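Local coordinates for protein interleukin-2 receptor subunit beta (Mus musculus, PDB 6DG5) that probably serves as the beta subunit of the interleukin-2 receptor, transducing the mitogenic signal, and probably takes part in interleukin-15 responses, at residues B[181-186]-B[197-202]. Numbering follows the deposited sequence.
With MAN (alpha-D-mannopyranose), chain E; FUC (alpha-L-fucopyranose), chain C.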
ATOM      1  N   VAL B 181      10.716  26.815  -3.433  1.00 19.63           N
ATOM      2  CA  VAL B 181       9.789  25.689  -3.377  1.00 17.19           C
ATOM      3  C   VAL B 181      10.056  24.858  -2.127  1.00 19.89           C
ATOM      4  O   VAL B 181      11.211  24.568  -1.798  1.00 17.15           O
ATOM      5  CB  VAL B 181       9.897  24.815  -4.647  1.00 16.19           C
ATOM      6  CG1 VAL B 181       9.292  23.441  -4.409  1.00 15.15           C
ATOM      7  CG2 VAL B 181       9.201  25.495  -5.812  1.00 16.90           C
ATOM      8  N   GLN B 182       8.980  24.480  -1.436  1.00 19.70           N
ATOM      9  CA  GLN B 182       9.028  23.549  -0.321  1.00 16.27           C
ATOM     10  C   GLN B 182       8.019  22.437  -0.559  1.00 30.09           C
ATOM     11  O   GLN B 182       6.949  22.668  -1.126  1.00 40.25           O
ATOM     12  CB  GLN B 182       8.712  24.234   1.012  1.00 17.25           C
ATOM     13  CG  GLN B 182       9.762  25.218   1.488  1.00 21.34           C
ATOM     14  CD  GLN B 182       9.440  25.776   2.863  1.00 25.38           C
ATOM     15  OE1 GLN B 182       8.411  26.422   3.059  1.00 27.75           O
ATOM     16  NE2 GLN B 182      10.317  25.514   3.826  1.00 28.29           N
ATOM     17  N   VAL B 183       8.362  21.226  -0.112  1.00 23.56           N
ATOM     18  CA  VAL B 183       7.514  20.050  -0.278  1.00 17.54           C
ATOM     19  C   VAL B 183       7.316  19.386   1.077  1.00 24.49           C
ATOM     20  O   VAL B 183       8.141  19.528   1.984  1.00 30.41           O
ATOM     21  CB  VAL B 183       8.115  19.052  -1.297  1.00 18.62           C
ATOM     22  CG1 VAL B 183       7.042  18.122  -1.832  1.00 23.64           C
ATOM     23  CG2 VAL B 183       8.801  19.791  -2.439  1.00 24.22           C
ATOM     24  N   ARG B 184       6.200  18.670   1.217  1.00 25.51           N
ATOM     25  CA  ARG B 184       5.918  17.907   2.424  1.00 21.39           C
ATOM     26  C   ARG B 184       5.143  16.648   2.055  1.00 19.36           C
ATOM     27  O   ARG B 184       4.597  16.532   0.954  1.00 21.92           O
ATOM     28  CB  ARG B 184       5.146  18.741   3.454  1.00 23.41           C
ATOM     29  CG  ARG B 184       3.845  19.329   2.949  1.00 24.03           C
ATOM     30  CD  ARG B 184       3.196  20.175   4.028  1.00 16.26           C
ATOM     31  NE  ARG B 184       1.837  20.578   3.679  1.00 22.97           N
ATOM     32  CZ  ARG B 184       1.017  21.213   4.511  1.00 25.44           C
ATOM     33  NH1 ARG B 184       1.420  21.513   5.738  1.00 21.85           N
ATOM     34  NH2 ARG B 184      -0.206  21.543   4.118  1.00 27.03           N
ATOM     35  N   VAL B 185       5.094  15.702   2.998  1.00 13.87           N
ATOM     36  CA  VAL B 185       4.634  14.345   2.726  1.00 13.80           C
ATOM     37  C   VAL B 185       3.673  13.885   3.818  1.00 14.38           C
ATOM     38  O   VAL B 185       3.741  14.336   4.964  1.00 14.63           O
ATOM     39  CB  VAL B 185       5.839  13.379   2.591  1.00 13.57           C
ATOM     40  CG1 VAL B 185       6.601  13.272   3.905  1.00 23.49           C
ATOM     41  CG2 VAL B 185       5.399  12.006   2.103  1.00 20.22           C
ATOM     42  N   LYS B 186       2.768  12.974   3.449  1.00 17.42           N
ATOM     43  CA  LYS B 186       1.769  12.432   4.363  1.00 15.34           C
ATOM     44  C   LYS B 186       1.278  11.097   3.814  1.00 35.37           C
ATOM     45  O   LYS B 186       1.424  10.807   2.623  1.00 40.71           O
ATOM     46  CB  LYS B 186       0.601  13.409   4.549  1.00 19.61           C
ATOM     47  CG  LYS B 186      -0.297  13.132   5.745  1.00 19.18           C
ATOM     48  CD  LYS B 186      -1.305  14.257   5.946  1.00 23.73           C
ATOM     49  CE  LYS B 186      -2.664  13.922   5.337  1.00 33.27           C
ATOM     50  NZ  LYS B 186      -2.559  13.330   3.969  1.00 35.58           N
ATOM     51  N   PRO B 197       6.759  18.360   8.197  1.00 27.58           N
ATOM     52  CA  PRO B 197       7.251  19.730   8.027  1.00 17.09           C
ATOM     53  C   PRO B 197       7.713  19.976   6.598  1.00 25.18           C
ATOM     54  O   PRO B 197       8.044  19.053   5.853  1.00 26.55           O
ATOM     55  CB  PRO B 197       8.421  19.816   9.012  1.00 18.22           C
ATOM     56  CG  PRO B 197       8.123  18.776  10.027  1.00 17.59           C
ATOM     57  CD  PRO B 197       7.470  17.656   9.275  1.00 23.65           C
ATOM     58  N   TRP B 198       7.715  21.250   6.219  1.00 22.39           N
ATOM     59  CA  TRP B 198       8.134  21.623   4.878  1.00 18.10           C
ATOM     60  C   TRP B 198       9.613  21.330   4.678  1.00 22.16           C
ATOM     61  O   TRP B 198      10.422  21.471   5.599  1.00 30.46           O
ATOM     62  CB  TRP B 198       7.854  23.101   4.626  1.00 21.64           C
ATOM     63  CG  TRP B 198       6.400  23.425   4.502  1.00 18.87           C
ATOM     64  CD1 TRP B 198       5.610  24.030   5.437  1.00 19.89           C
ATOM     65  CD2 TRP B 198       5.556  23.158   3.376  1.00 17.39           C
ATOM     66  NE1 TRP B 198       4.329  24.162   4.959  1.00 24.12           N
ATOM     67  CE2 TRP B 198       4.270  23.635   3.696  1.00 22.81           C
ATOM     68  CE3 TRP B 198       5.765  22.565   2.128  1.00 25.20           C
ATOM     69  CZ2 TRP B 198       3.197  23.536   2.814  1.00 26.43           C
ATOM     70  CZ3 TRP B 198       4.699  22.470   1.253  1.00 27.15           C
ATOM     71  CH2 TRP B 198       3.431  22.952   1.600  1.00 27.36           C
ATOM     72  N   SER B 199       9.960  20.915   3.465  1.00 16.03           N
ATOM     73  CA  SER B 199      11.344  20.624   3.135  1.00 16.13           C
ATOM     74  C   SER B 199      12.178  21.901   3.149  1.00 22.96           C
ATOM     75  O   SER B 199      11.653  23.018   3.105  1.00 17.87           O
ATOM     76  CB  SER B 199      11.432  19.967   1.761  1.00 26.61           C
ATOM     77  OG  SER B 199      10.971  20.841   0.744  1.00 27.62           O
ATOM     78  N   GLN B 200      13.494  21.725   3.212  1.00 20.12           N
ATOM     79  CA  GLN B 200      14.399  22.856   3.071  1.00 23.61           C
ATOM     80  C   GLN B 200      14.149  23.517   1.723  1.00 28.67           C
ATOM     81  O   GLN B 200      14.243  22.841   0.686  1.00 40.42           O
ATOM     82  CB  GLN B 200      15.859  22.424   3.188  1.00 28.51           C
ATOM     83  CG  GLN B 200      16.429  22.527   4.592  1.00 39.69           C
ATOM     84  CD  GLN B 200      17.931  22.302   4.629  1.00 54.54           C
ATOM     85  OE1 GLN B 200      18.671  22.832   3.798  1.00 57.43           O
ATOM     86  NE2 GLN B 200      18.387  21.506   5.591  1.00 67.66           N
ATOM     87  N   PRO B 201      13.812  24.805   1.688  1.00 21.18           N
ATOM     88  CA  PRO B 201      13.402  25.431   0.426  1.00 25.47           C
ATOM     89  C   PRO B 201      14.499  25.379  -0.628  1.00 29.64           C
ATOM     90  O   PRO B 201      15.692  25.471  -0.329  1.00 31.38           O
ATOM     91  CB  PRO B 201      13.081  26.875   0.832  1.00 21.12           C
ATOM     92  CG  PRO B 201      13.769  27.074   2.149  1.00 22.33           C
ATOM     93  CD  PRO B 201      13.753  25.741   2.821  1.00 21.21           C
ATOM     94  N   LEU B 202      14.071  25.216  -1.876  1.00 29.76           N
ATOM     95  CA  LEU B 202      14.954  25.151  -3.032  1.00 19.21           C
ATOM     96  C   LEU B 202      14.738  26.396  -3.881  1.00 27.77           C
ATOM     97  O   LEU B 202      13.631  26.625  -4.380  1.00 31.60           O
ATOM     98  CB  LEU B 202      14.683  23.890  -3.850  1.00 17.86           C
ATOM     99  CG  LEU B 202      15.397  23.768  -5.196  1.00 18.01           C
ATOM    100  CD1 LEU B 202      16.822  23.277  -5.007  1.00 18.83           C
ATOM    101  CD2 LEU B 202      14.623  22.851  -6.129  1.00 29.64           C
TER
HETATM  102  C1  MAN E   6      15.054  24.350   8.520  1.00 59.69           C
HETATM  103  C2  MAN E   6      14.462  25.455   7.601  1.00 63.94           C
HETATM  104  C3  MAN E   6      12.957  25.259   7.446  1.00 60.33           C
HETATM  105  C4  MAN E   6      12.638  23.840   6.962  1.00 59.57           C
HETATM  106  C5  MAN E   6      13.235  22.807   7.926  1.00 54.82           C
HETATM  107  C6  MAN E   6      13.056  21.379   7.433  1.00 50.45           C
HETATM  108  O2  MAN E   6      15.002  25.379   6.279  1.00 67.76           O
HETATM  109  O3  MAN E   6      12.392  26.219   6.557  1.00 59.95           O
HETATM  110  O4  MAN E   6      11.228  23.658   6.899  1.00 61.04           O
HETATM  111  O5  MAN E   6      14.663  23.042   8.089  1.00 56.56           O
HETATM  112  O6  MAN E   6      13.454  20.490   8.473  1.00 49.61           O
HETATM  113  C1  FUC C   7      10.568  15.174  14.324  1.00 36.10           C
HETATM  114  C2  FUC C   7       9.699  14.202  13.484  1.00 32.65           C
HETATM  115  C3  FUC C   7       9.000  14.916  12.317  1.00 34.87           C
HETATM  116  C4  FUC C   7       9.677  16.260  11.964  1.00 37.04           C
HETATM  117  C5  FUC C   7       9.724  17.173  13.208  1.00 45.44           C
HETATM  118  C6  FUC C   7      10.798  18.251  13.132  1.00 51.55           C
HETATM  119  O2  FUC C   7       8.747  13.507  14.278  1.00 27.28           O
HETATM  120  O3  FUC C   7       9.030  14.088  11.163  1.00 40.31           O
HETATM  121  O4  FUC C   7      10.980  16.065  11.422  1.00 33.83           O
HETATM  122  O5  FUC C   7       9.944  16.441  14.441  1.00 43.01           O
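Val-181 and Leu-202 form an antiparallel hydrogen-bonded pair, joined by Val-181 N to Leu-202 O at 3.1 Å and Leu-202 N to Val-181 O at 2.9 Å. Further along, 197-201 runs beside strand 178-187 without regular strand structure. Ser-199, in the loop, pairs with Val-183: its N donates to Val-183 O, and its OG accepts from Val-183 N at 2.8 Å. The hydroxyl thus stands in for a backbone carbonyl. OG, lying between its own backbone N and carbonyl carbon (chi1 63°), is directed at Val-183 N. Gln-182 NE2 reaches Ser-199 O at 2.9 Å, nearly along the C=O axis, while Gln-182 OE1 accepts from Arg-145. Pro-197, Trp-198 and Ser-199 belong to the WSXWS motif of type I cytokine receptors, here in the membrane-proximal fibronectin type-III domain. Arg-184 lies over one face of the Trp-198 indole, its CD 3.5 Å from the centroid of the six-membered ring. Its guanidinium is almost parallel to the indole (7°) and pairs with Glu-143. Arg-145 makes a cation-pi contact with the same indole, and Arg-184 makes another with Trp-195, as in the motif's cation-pi ladder. With an alanine at Trp-198, the Arg-184 chain is likely to lose the flat surface it lies on, and Arg-145 its cation-pi partner. Trp-198 O accepts from O4 of a glycan mannose at 2.7 Å, and Pro-197 CG packs on fucose C4.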